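Local coordinates for protein SAM dependent methyltransferase (Aquifex aeolicus, PDB 3DH0) that binds S-adenosylmethionine and probably transfers its methyl group to an acceptor not yet identified, at residues 12-18 with 47-51; 126-130 with 168-173; 139-145 with 184-190. One frame throughout, in Å; residues are numbered along the deposited sequence.

Contact 1. Residues 12-18 with 47-51; sequences IKKLDDP and GAGFY. With SAM (S-adenosylmethionine), chain C.
The ring of Phe50 has Asp16 OD1 and Pro18 CA beside its rim, close to level with the ring, while the carbonyl oxygens of Leu15 and Asp17 and SAM OXT approach it obliquely. Asp17 O is 3.5 Å from Phe50 CE1. The CD2 side points into the Tyr51 face: Phe50 CD2 stands 3.6 Å above the Tyr51 plane, over its centre, and Tyr51 CE2 lies in the plane of the Phe50 ring. Phe24 and Phe114 also pack on Tyr51. With CG of Phe50 anti to the backbone N (chi1 -177°), the ring extends alongside residues 16-18, and Phe50 CB sits 3.3 Å from Leu15 O. An alanine in place of Tyr51 would probably open a gap beside Phe24 and leave the CD2 side of Phe50 less firmly held.

Apolar carbons make the rest. Ala48 CB packs against both Ile12 CG1 and Leu15 CB, at 3.8 Å from each of these two atoms, and the branches of Leu15 continue to the cofactor, with Leu15 CD2 3.6 Å from SAM CB. Residues 47-51 belong to the glycine-rich loop after strand 40-43, the first conserved motif of class I methyltransferases; Gly47 N is hydrogen-bonded to Asp69, which also binds SAM. The carboxylate of Asp16 is held by Lys81 and Tyr77, and that of Asp17 by Ser19. Residues 12-18 therefore meet the loop through hydrocarbon and through the Leu15 and Asp17 carbonyls set against Phe50, with SAM lying against Leu15 and Phe50 CB.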
loop_
_atom_site.group_PDB
_atom_site.type_symbol
_atom_site.label_atom_id
_atom_site.label_comp_id
_atom_site.label_asym_id
_atom_site.label_seq_id
_atom_site.Cartn_x
_atom_site.Cartn_y
_atom_site.Cartn_z
ATOM N N ILE A 12 -16.806 -3.036 -1.722
ATOM C CA ILE A 12 -15.925 -2.605 -0.639
ATOM C C ILE A 12 -15.904 -3.436 0.645
ATOM O O ILE A 12 -14.881 -3.498 1.325
ATOM C CB ILE A 12 -16.201 -1.142 -0.243
ATOM C CG1 ILE A 12 -15.008 -0.599 0.543
ATOM C CG2 ILE A 12 -17.462 -1.054 0.611
ATOM C CD1 ILE A 12 -14.955 0.894 0.595
ATOM N N LYS A 13 -17.019 -4.069 0.980
ATOM C CA LYS A 13 -17.082 -4.871 2.190
ATOM C C LYS A 13 -16.118 -6.041 2.083
ATOM O O LYS A 13 -15.743 -6.646 3.087
ATOM C CB LYS A 13 -18.505 -5.377 2.407
ATOM C CG LYS A 13 -19.079 -5.031 3.756
ATOM C CD LYS A 13 -19.188 -3.543 3.942
ATOM C CE LYS A 13 -19.459 -3.211 5.402
ATOM N NZ LYS A 13 -18.384 -3.731 6.298
ATOM N N LYS A 14 -15.727 -6.367 0.855
ATOM C CA LYS A 14 -14.788 -7.452 0.625
ATOM C C LYS A 14 -13.401 -7.004 1.062
ATOM O O LYS A 14 -12.508 -7.820 1.272
ATOM C CB LYS A 14 -14.756 -7.831 -0.853
ATOM C CG LYS A 14 -15.681 -8.957 -1.264
ATOM C CD LYS A 14 -15.443 -9.293 -2.739
ATOM C CE LYS A 14 -16.288 -10.477 -3.227
ATOM N NZ LYS A 14 -16.431 -10.563 -4.732
ATOM N N LEU A 15 -13.223 -5.697 1.189
ATOM C CA LEU A 15 -11.946 -5.155 1.612
ATOM C C LEU A 15 -11.932 -4.951 3.132
ATOM O O LEU A 15 -10.878 -4.886 3.752
ATOM C CB LEU A 15 -11.693 -3.831 0.896
ATOM C CG LEU A 15 -11.675 -3.879 -0.639
ATOM C CD1 LEU A 15 -11.643 -2.454 -1.214
ATOM C CD2 LEU A 15 -10.477 -4.704 -1.112
ATOM N N ASP A 16 -13.114 -4.881 3.728
ATOM C CA ASP A 16 -13.252 -4.676 5.164
ATOM C C ASP A 16 -13.681 -5.998 5.823
ATOM O O ASP A 16 -14.614 -6.048 6.622
ATOM C CB ASP A 16 -14.296 -3.571 5.406
ATOM C CG ASP A 16 -14.127 -2.879 6.744
ATOM O OD1 ASP A 16 -13.016 -2.948 7.307
ATOM O OD2 ASP A 16 -15.099 -2.255 7.226
ATOM N N ASP A 17 -12.972 -7.066 5.474
ATOM C CA ASP A 17 -13.258 -8.404 5.985
ATOM C C ASP A 17 -12.148 -8.894 6.919
ATOM O O ASP A 17 -11.017 -9.134 6.485
ATOM C CB ASP A 17 -13.406 -9.362 4.803
ATOM C CG ASP A 17 -13.899 -10.731 5.211
ATOM O OD1 ASP A 17 -14.071 -11.572 4.308
ATOM O OD2 ASP A 17 -14.118 -10.973 6.418
ATOM N N PRO A 18 -12.464 -9.071 8.217
ATOM C CA PRO A 18 -11.449 -9.531 9.166
ATOM C C PRO A 18 -10.785 -10.837 8.771
ATOM O O PRO A 18 -9.738 -11.183 9.310
ATOM C CB PRO A 18 -12.221 -9.633 10.478
ATOM C CG PRO A 18 -13.591 -9.920 10.051
ATOM C CD PRO A 18 -13.786 -9.014 8.863
ATOM N N GLY A 47 -8.343 1.958 0.006
ATOM C CA GLY A 47 -9.611 1.258 -0.088
ATOM C C GLY A 47 -10.565 1.458 1.074
ATOM O O GLY A 47 -11.066 2.553 1.302
ATOM N N ALA A 48 -10.834 0.386 1.809
ATOM C CA ALA A 48 -11.724 0.460 2.957
ATOM C C ALA A 48 -10.971 0.947 4.203
ATOM O O ALA A 48 -11.577 1.306 5.201
ATOM C CB ALA A 48 -12.346 -0.913 3.213
ATOM N N GLY A 49 -9.645 0.960 4.121
ATOM C CA GLY A 49 -8.823 1.383 5.236
ATOM C C GLY A 49 -8.579 0.221 6.173
ATOM O O GLY A 49 -8.362 0.414 7.368
ATOM N N PHE A 50 -8.615 -0.989 5.617
ATOM C CA PHE A 50 -8.432 -2.218 6.376
ATOM C C PHE A 50 -7.145 -2.268 7.178
ATOM O O PHE A 50 -7.183 -2.462 8.383
ATOM C CB PHE A 50 -8.497 -3.429 5.451
ATOM C CG PHE A 50 -8.394 -4.735 6.173
ATOM C CD1 PHE A 50 -9.421 -5.163 7.012
ATOM C CD2 PHE A 50 -7.253 -5.523 6.054
ATOM C CE1 PHE A 50 -9.313 -6.360 7.727
ATOM C CE2 PHE A 50 -7.130 -6.725 6.765
ATOM C CZ PHE A 50 -8.163 -7.143 7.604
ATOM N N TYR A 51 -6.007 -2.098 6.516
ATOM C CA TYR A 51 -4.719 -2.118 7.202
ATOM C C TYR A 51 -4.375 -0.834 7.965
ATOM O O TYR A 51 -3.343 -0.759 8.611
ATOM C CB TYR A 51 -3.608 -2.425 6.202
ATOM C CG TYR A 51 -3.694 -3.807 5.621
ATOM C CD1 TYR A 51 -3.489 -4.930 6.417
ATOM C CD2 TYR A 51 -4.004 -4.004 4.284
ATOM C CE1 TYR A 51 -3.596 -6.211 5.892
ATOM C CE2 TYR A 51 -4.113 -5.293 3.752
ATOM C CZ TYR A 51 -3.908 -6.380 4.565
ATOM O OH TYR A 51 -4.022 -7.644 4.071
HETATM N N SAM C . -5.263 -2.124 0.100
HETATM C CA SAM C . -6.699 -2.260 0.491
HETATM C C SAM C . -6.845 -3.224 1.645
HETATM O O SAM C . -5.832 -3.759 2.097
HETATM O OXT SAM C . -8.035 -3.405 2.063
HETATM C CB SAM C . -7.512 -2.759 -0.699
HETATM C CG SAM C . -7.111 -2.013 -1.906
HETATM S SD SAM C . -7.883 -2.366 -3.509
HETATM C CE SAM C . -7.218 -3.981 -3.917
HETATM C "C5'" SAM C . -7.037 -1.240 -4.514
HETATM C "C4'" SAM C . -7.442 0.212 -4.365
HETATM O "O4'" SAM C . -6.558 0.919 -5.227
HETATM C "C3'" SAM C . -8.822 0.524 -4.976
HETATM O "O3'" SAM C . -9.668 0.857 -3.838
HETATM C "C2'" SAM C . -8.637 1.767 -5.824
HETATM O "O2'" SAM C . -9.583 2.812 -5.729
HETATM C "C1'" SAM C . -7.147 2.117 -5.523
HETATM N N9 SAM C . -6.362 2.684 -6.603
HETATM C C8 SAM C . -6.262 2.314 -7.929
HETATM N N7 SAM C . -5.435 3.048 -8.605
HETATM C C5 SAM C . -4.952 3.969 -7.675
HETATM C C6 SAM C . -4.014 5.037 -7.771
HETATM N N6 SAM C . -3.395 5.342 -8.932
HETATM N N1 SAM C . -3.742 5.779 -6.629
HETATM C C2 SAM C . -4.386 5.441 -5.487
HETATM N N3 SAM C . -5.275 4.461 -5.295
HETATM C C4 SAM C . -5.515 3.755 -6.435
#

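Contact 2. Residues 126-130 with 168-173; sequences LEELK and LEDAGI
Leu126 and Ala171 meet in a mainly apolar contact between helix 122-132 and the C-terminal end of helix 161-170, two helices lying on the same face of the central sheet. Leu126 carries it. Its CB is 3.6 Å from Ala171 CB, and CG lies almost as near to that methyl. CG of Leu126 is anti to the carbonyl carbon (chi1 -86°), which carries CD1 across to the other segment, 3.5 Å from Ile173 CD1 and 4.1 Å from Leu168 CD1. The leucine side chain crosses both Leu168 and Ile173 at about a right angle, so methyl ends meet there rather than whole chains alongside. Beneath them Leu168 and Ile173 rest on Ala190 of strand 185-191, and Phe116 also touches Leu126.

Helix 122-132 is the crossover between the parallel strands 107-113 and 137-144 of this Rossmann-like sheet, whereas helix 161-170 leads from 137-144 to strand 174-181 at the sheet edge, with the antiparallel strand 185-191 lying between those two. The second helix closes with a Schellman motif: Gly172, at positive phi (94°), sends its N to Glu169 O at 2.9 Å, and the chain then turns to bring Ile173 back against Leu126.

A polar rim borders the hydrocarbon. The end of the Lys130 side chain lies near Ala171 O, though its exact placing is doubtful. Lys130 NZ forms a salt bridge with Glu127 OE1 at 2.7 Å, one turn back on the same helix, and a weak bond to Glu127 OE2.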
loop_
_atom_site.group_PDB
_atom_site.type_symbol
_atom_site.label_atom_id
_atom_site.label_comp_id
_atom_site.label_asym_id
_atom_site.label_seq_id
_atom_site.Cartn_x
_atom_site.Cartn_y
_atom_site.Cartn_z
ATOM N N LEU A 126 5.101 5.841 -10.343
ATOM C CA LEU A 126 6.352 5.641 -9.619
ATOM C C LEU A 126 7.160 6.934 -9.525
ATOM O O LEU A 126 7.806 7.187 -8.515
ATOM C CB LEU A 126 7.196 4.578 -10.313
ATOM C CG LEU A 126 6.918 3.122 -9.950
ATOM C CD1 LEU A 126 7.250 2.874 -8.487
ATOM C CD2 LEU A 126 5.470 2.809 -10.220
ATOM N N GLU A 127 7.137 7.744 -10.581
ATOM C CA GLU A 127 7.879 8.996 -10.561
ATOM C C GLU A 127 7.245 9.920 -9.540
ATOM O O GLU A 127 7.940 10.550 -8.731
ATOM C CB GLU A 127 7.869 9.666 -11.933
ATOM C CG GLU A 127 8.534 8.846 -13.002
ATOM C CD GLU A 127 9.954 8.404 -12.632
ATOM O OE1 GLU A 127 10.817 9.280 -12.402
ATOM O OE2 GLU A 127 10.203 7.175 -12.580
ATOM N N GLU A 128 5.919 9.991 -9.571
ATOM C CA GLU A 128 5.198 10.838 -8.631
ATOM C C GLU A 128 5.525 10.371 -7.207
ATOM O O GLU A 128 5.687 11.184 -6.299
ATOM C CB GLU A 128 3.696 10.747 -8.911
ATOM C CG GLU A 128 2.799 11.600 -8.021
ATOM C CD GLU A 128 3.088 13.101 -8.094
ATOM O OE1 GLU A 128 3.577 13.589 -9.136
ATOM O OE2 GLU A 128 2.801 13.801 -7.104
ATOM N N LEU A 129 5.646 9.056 -7.034
ATOM C CA LEU A 129 5.949 8.485 -5.729
ATOM C C LEU A 129 7.279 8.938 -5.120
ATOM O O LEU A 129 7.352 9.204 -3.923
ATOM C CB LEU A 129 5.928 6.960 -5.810
ATOM C CG LEU A 129 4.736 6.218 -5.189
ATOM C CD1 LEU A 129 4.953 4.744 -5.380
ATOM C CD2 LEU A 129 4.595 6.531 -3.706
ATOM N N LYS A 130 8.330 9.004 -5.939
ATOM C CA LYS A 130 9.655 9.419 -5.471
ATOM C C LYS A 130 9.617 10.856 -4.970
ATOM O O LYS A 130 10.287 11.215 -4.005
ATOM C CB LYS A 130 10.686 9.356 -6.594
ATOM C CG LYS A 130 10.771 8.073 -7.385
ATOM C CD LYS A 130 12.184 7.957 -7.951
ATOM C CE LYS A 130 12.275 7.103 -9.211
ATOM N NZ LYS A 130 11.917 7.849 -10.438
ATOM N N LEU A 168 9.875 -1.719 -11.399
ATOM C CA LEU A 168 10.518 -0.941 -10.364
ATOM C C LEU A 168 11.920 -0.570 -10.844
ATOM O O LEU A 168 12.410 0.536 -10.601
ATOM C CB LEU A 168 10.594 -1.774 -9.084
ATOM C CG LEU A 168 9.695 -1.385 -7.903
ATOM C CD1 LEU A 168 8.281 -1.122 -8.353
ATOM C CD2 LEU A 168 9.722 -2.501 -6.884
ATOM N N GLU A 169 12.563 -1.502 -11.537
ATOM C CA GLU A 169 13.902 -1.260 -12.044
ATOM C C GLU A 169 13.874 -0.138 -13.085
ATOM O O GLU A 169 14.717 0.762 -13.060
ATOM C CB GLU A 169 14.467 -2.529 -12.661
ATOM C CG GLU A 169 15.953 -2.452 -12.910
ATOM C CD GLU A 169 16.519 -3.768 -13.403
ATOM O OE1 GLU A 169 16.140 -4.818 -12.825
ATOM O OE2 GLU A 169 17.338 -3.752 -14.352
ATOM N N ASP A 170 12.916 -0.184 -14.005
ATOM C CA ASP A 170 12.820 0.877 -14.996
ATOM C C ASP A 170 12.663 2.202 -14.272
ATOM O O ASP A 170 13.357 3.172 -14.573
ATOM C CB ASP A 170 11.596 0.717 -15.897
ATOM C CG ASP A 170 11.642 -0.528 -16.745
ATOM O OD1 ASP A 170 10.862 -0.573 -17.729
ATOM O OD2 ASP A 170 12.438 -1.454 -16.428
ATOM N N ALA A 171 11.731 2.238 -13.326
ATOM C CA ALA A 171 11.446 3.447 -12.567
ATOM C C ALA A 171 12.619 3.917 -11.714
ATOM O O ALA A 171 12.569 4.996 -11.105
ATOM C CB ALA A 171 10.225 3.229 -11.692
ATOM N N GLY A 172 13.670 3.106 -11.662
ATOM C CA GLY A 172 14.826 3.475 -10.871
ATOM C C GLY A 172 14.861 2.933 -9.452
ATOM O O GLY A 172 15.930 2.880 -8.862
ATOM N N ILE A 173 13.725 2.535 -8.890
ATOM C CA ILE A 173 13.731 2.009 -7.522
ATOM C C ILE A 173 14.560 0.727 -7.410
ATOM O O ILE A 173 14.443 -0.176 -8.250
ATOM C CB ILE A 173 12.315 1.678 -7.007
ATOM C CG1 ILE A 173 11.407 2.903 -7.099
ATOM C CG2 ILE A 173 12.397 1.190 -5.573
ATOM C CD1 ILE A 173 10.701 3.018 -8.431
#

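Contact 3. Residues 139-145 with 184-190; sequences LAIIDWK and YCFGVYA
Ile141 and Val188 form one of three hydrogen-bonded pairs that tie these two antiparallel strands, the others being Leu139 with Ala190 and Asp143 with Phe186. Val188 N reaches Ile141 O at 2.9 Å, and the return bond to Val188 O is longer. Phe186 N donates to Asp143 O at 2.9 Å. Past the last pair the ladder gains one more rung, Lys145 N to Tyr184 O at 2.8 Å. Between the rungs, CA-H...O contacts such as Gly187 CA to Ile141 O add to the ladder.

Side-chain polar bonds gather at the 143-145 end. Asp143 OD1 uses its anti lone pair to take Trp144 N, and OD2 is bonded to His117. The bent chain of Lys145 brings NZ to Cys185 O at 2.9 Å, from above the carbonyl plane (45° out of it).

Strand 185-191 is inserted antiparallel between 137-144 and 174-181, giving the order 3-2-1-4-5-7-6, the hallmark of the class I methyltransferase sheet. On its other side, 137-144 bonds to strand 107-113.

Apolar contacts follow the faces. Ile141 and Val188 lie side by side, Ile141 CB to Val188 CG1 3.4 Å, on the face covered by Leu168 of helix 161-170; Leu139 and Ala190 continue this face at one end.

Aromatic groups close the end of the ladder. Phe186 CG sits between its backbone N and carbonyl carbon (chi1 60°), which folds the ring back over the partner strand: Asp143 O is 3.5 Å above one face, offset toward the rim, and Lys145 CA lies at the edge. Tyr184 CB meets the edge of the Trp144 indole at CZ3, 3.6 Å away, while Cys185 SG makes a sulfur-aromatic contact, oblique to the six-membered ring of Trp144.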
loop_
_atom_site.group_PDB
_atom_site.type_symbol
_atom_site.label_atom_id
_atom_site.label_comp_id
_atom_site.label_asym_id
_atom_site.label_seq_id
_atom_site.Cartn_x
_atom_site.Cartn_y
_atom_site.Cartn_z
ATOM N N LEU A 139 10.053 1.279 0.232
ATOM C CA LEU A 139 8.837 0.954 -0.502
ATOM C C LEU A 139 8.412 -0.506 -0.250
ATOM O O LEU A 139 9.157 -1.439 -0.554
ATOM C CB LEU A 139 9.068 1.187 -1.993
ATOM C CG LEU A 139 8.035 0.661 -2.989
ATOM C CD1 LEU A 139 6.634 1.065 -2.591
ATOM C CD2 LEU A 139 8.368 1.207 -4.345
ATOM N N ALA A 140 7.220 -0.704 0.310
ATOM C CA ALA A 140 6.727 -2.050 0.587
ATOM C C ALA A 140 5.530 -2.403 -0.285
ATOM O O ALA A 140 4.417 -1.961 -0.032
ATOM C CB ALA A 140 6.349 -2.168 2.045
ATOM N N ILE A 141 5.759 -3.223 -1.300
ATOM C CA ILE A 141 4.691 -3.618 -2.210
ATOM C C ILE A 141 4.256 -5.069 -1.988
ATOM O O ILE A 141 5.055 -5.991 -2.114
ATOM C CB ILE A 141 5.148 -3.426 -3.677
ATOM C CG1 ILE A 141 5.566 -1.971 -3.885
ATOM C CG2 ILE A 141 4.045 -3.820 -4.630
ATOM C CD1 ILE A 141 6.041 -1.659 -5.263
ATOM N N ILE A 142 2.982 -5.262 -1.664
ATOM C CA ILE A 142 2.442 -6.602 -1.417
ATOM C C ILE A 142 1.301 -6.969 -2.369
ATOM O O ILE A 142 0.318 -6.236 -2.468
ATOM C CB ILE A 142 1.929 -6.730 0.048
ATOM C CG1 ILE A 142 3.097 -6.572 1.023
ATOM C CG2 ILE A 142 1.247 -8.076 0.258
ATOM C CD1 ILE A 142 2.731 -6.788 2.481
ATOM N N ASP A 143 1.425 -8.099 -3.063
ATOM C CA ASP A 143 0.364 -8.517 -3.976
ATOM C C ASP A 143 0.183 -10.026 -4.175
ATOM O O ASP A 143 1.023 -10.818 -3.766
ATOM C CB ASP A 143 0.543 -7.846 -5.340
ATOM C CG ASP A 143 -0.772 -7.328 -5.895
ATOM O OD1 ASP A 143 -1.781 -8.068 -5.802
ATOM O OD2 ASP A 143 -0.804 -6.188 -6.413
ATOM N N TRP A 144 -0.923 -10.412 -4.815
ATOM C CA TRP A 144 -1.233 -11.825 -5.072
ATOM C C TRP A 144 -0.237 -12.453 -6.021
ATOM O O TRP A 144 0.348 -11.756 -6.854
ATOM C CB TRP A 144 -2.609 -11.999 -5.714
ATOM C CG TRP A 144 -3.752 -11.443 -4.955
ATOM C CD1 TRP A 144 -4.394 -10.264 -5.192
ATOM C CD2 TRP A 144 -4.426 -12.061 -3.855
ATOM N NE1 TRP A 144 -5.434 -10.110 -4.305
ATOM C CE2 TRP A 144 -5.476 -11.200 -3.475
ATOM C CE3 TRP A 144 -4.246 -13.259 -3.157
ATOM C CZ2 TRP A 144 -6.346 -11.509 -2.421
ATOM C CZ3 TRP A 144 -5.108 -13.562 -2.112
ATOM C CH2 TRP A 144 -6.143 -12.693 -1.756
ATOM N N LYS A 145 -0.084 -13.776 -5.912
ATOM C CA LYS A 145 0.821 -14.556 -6.759
ATOM C C LYS A 145 0.200 -14.637 -8.158
ATOM O O LYS A 145 -1.021 -14.510 -8.303
ATOM C CB LYS A 145 0.990 -15.966 -6.173
ATOM C CG LYS A 145 2.434 -16.397 -5.982
ATOM C CD LYS A 145 2.938 -16.152 -4.566
ATOM C CE LYS A 145 2.627 -17.344 -3.652
ATOM N NZ LYS A 145 3.104 -17.134 -2.249
ATOM N N TYR A 184 -0.505 -17.028 -0.552
ATOM C CA TYR A 184 -1.248 -16.445 -1.665
ATOM C C TYR A 184 -0.593 -15.219 -2.257
ATOM O O TYR A 184 -0.849 -14.869 -3.404
ATOM C CB TYR A 184 -2.666 -16.058 -1.233
ATOM C CG TYR A 184 -3.553 -17.199 -0.779
ATOM C CD1 TYR A 184 -3.745 -17.466 0.586
ATOM C CD2 TYR A 184 -4.248 -17.976 -1.713
ATOM C CE1 TYR A 184 -4.622 -18.475 1.010
ATOM C CE2 TYR A 184 -5.117 -18.985 -1.306
ATOM C CZ TYR A 184 -5.308 -19.230 0.057
ATOM O OH TYR A 184 -6.207 -20.202 0.451
ATOM N N CYS A 185 0.246 -14.556 -1.475
ATOM C CA CYS A 185 0.890 -13.347 -1.951
ATOM C C CYS A 185 2.395 -13.388 -1.834
ATOM O O CYS A 185 2.979 -14.340 -1.315
ATOM C CB CYS A 185 0.389 -12.151 -1.154
ATOM S SG CYS A 185 -1.287 -12.315 -0.592
ATOM N N PHE A 186 3.006 -12.326 -2.344
ATOM C CA PHE A 186 4.438 -12.133 -2.282
ATOM C C PHE A 186 4.651 -10.701 -1.799
ATOM O O PHE A 186 3.702 -9.941 -1.643
ATOM C CB PHE A 186 5.081 -12.358 -3.649
ATOM C CG PHE A 186 4.580 -11.446 -4.720
ATOM C CD1 PHE A 186 4.970 -10.114 -4.756
ATOM C CD2 PHE A 186 3.729 -11.927 -5.710
ATOM C CE1 PHE A 186 4.520 -9.272 -5.765
ATOM C CE2 PHE A 186 3.271 -11.097 -6.724
ATOM C CZ PHE A 186 3.665 -9.768 -6.755
ATOM N N GLY A 187 5.892 -10.340 -1.535
ATOM C CA GLY A 187 6.171 -8.998 -1.080
ATOM C C GLY A 187 7.494 -8.584 -1.665
ATOM O O GLY A 187 8.321 -9.421 -2.001
ATOM N N VAL A 188 7.685 -7.286 -1.821
ATOM C CA VAL A 188 8.935 -6.782 -2.356
ATOM C C VAL A 188 9.430 -5.624 -1.507
ATOM O O VAL A 188 8.672 -4.747 -1.116
ATOM C CB VAL A 188 8.795 -6.372 -3.843
ATOM C CG1 VAL A 188 7.397 -5.902 -4.121
ATOM C CG2 VAL A 188 9.807 -5.298 -4.187
ATOM N N TYR A 189 10.717 -5.666 -1.214
ATOM C CA TYR A 189 11.395 -4.683 -0.393
ATOM C C TYR A 189 12.184 -3.802 -1.337
ATOM O O TYR A 189 13.049 -4.286 -2.064
ATOM C CB TYR A 189 12.337 -5.433 0.543
ATOM C CG TYR A 189 12.913 -4.673 1.712
ATOM C CD1 TYR A 189 14.096 -3.929 1.589
ATOM C CD2 TYR A 189 12.342 -4.799 2.972
ATOM C CE1 TYR A 189 14.694 -3.346 2.714
ATOM C CE2 TYR A 189 12.927 -4.224 4.088
ATOM C CZ TYR A 189 14.098 -3.507 3.964
ATOM O OH TYR A 189 14.666 -2.980 5.112
ATOM N N ALA A 190 11.887 -2.511 -1.339
ATOM C CA ALA A 190 12.599 -1.602 -2.217
ATOM C C ALA A 190 12.886 -0.291 -1.524
ATOM O O ALA A 190 12.119 0.161 -0.673
ATOM C CB ALA A 190 11.795 -1.362 -3.475
#

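How the contacts relate
Contact 1 comes first along the chain and is complete before the others open; contacts 2 and 3 alternate, since their segments run 126-130, 139-145, 168-173, 184-190. These two touch on one sheet face, where Ile173 CG2 meets Ala190 CB at 3.4 Å and Leu168 CD1 meets Ile141 CD1 at 3.9 Å, so the strand pair of contact 3 floors the helix packing of contact 2. Contact 1 lies at the SAM pocket, its centre about 27 Å from that of contact 2 and about 18 Å from that of contact 3. Contact 3 runs from near the cofactor, at its 143-145 end, toward contact 2; all three lie on one Rossmann-like sheet and its flanks.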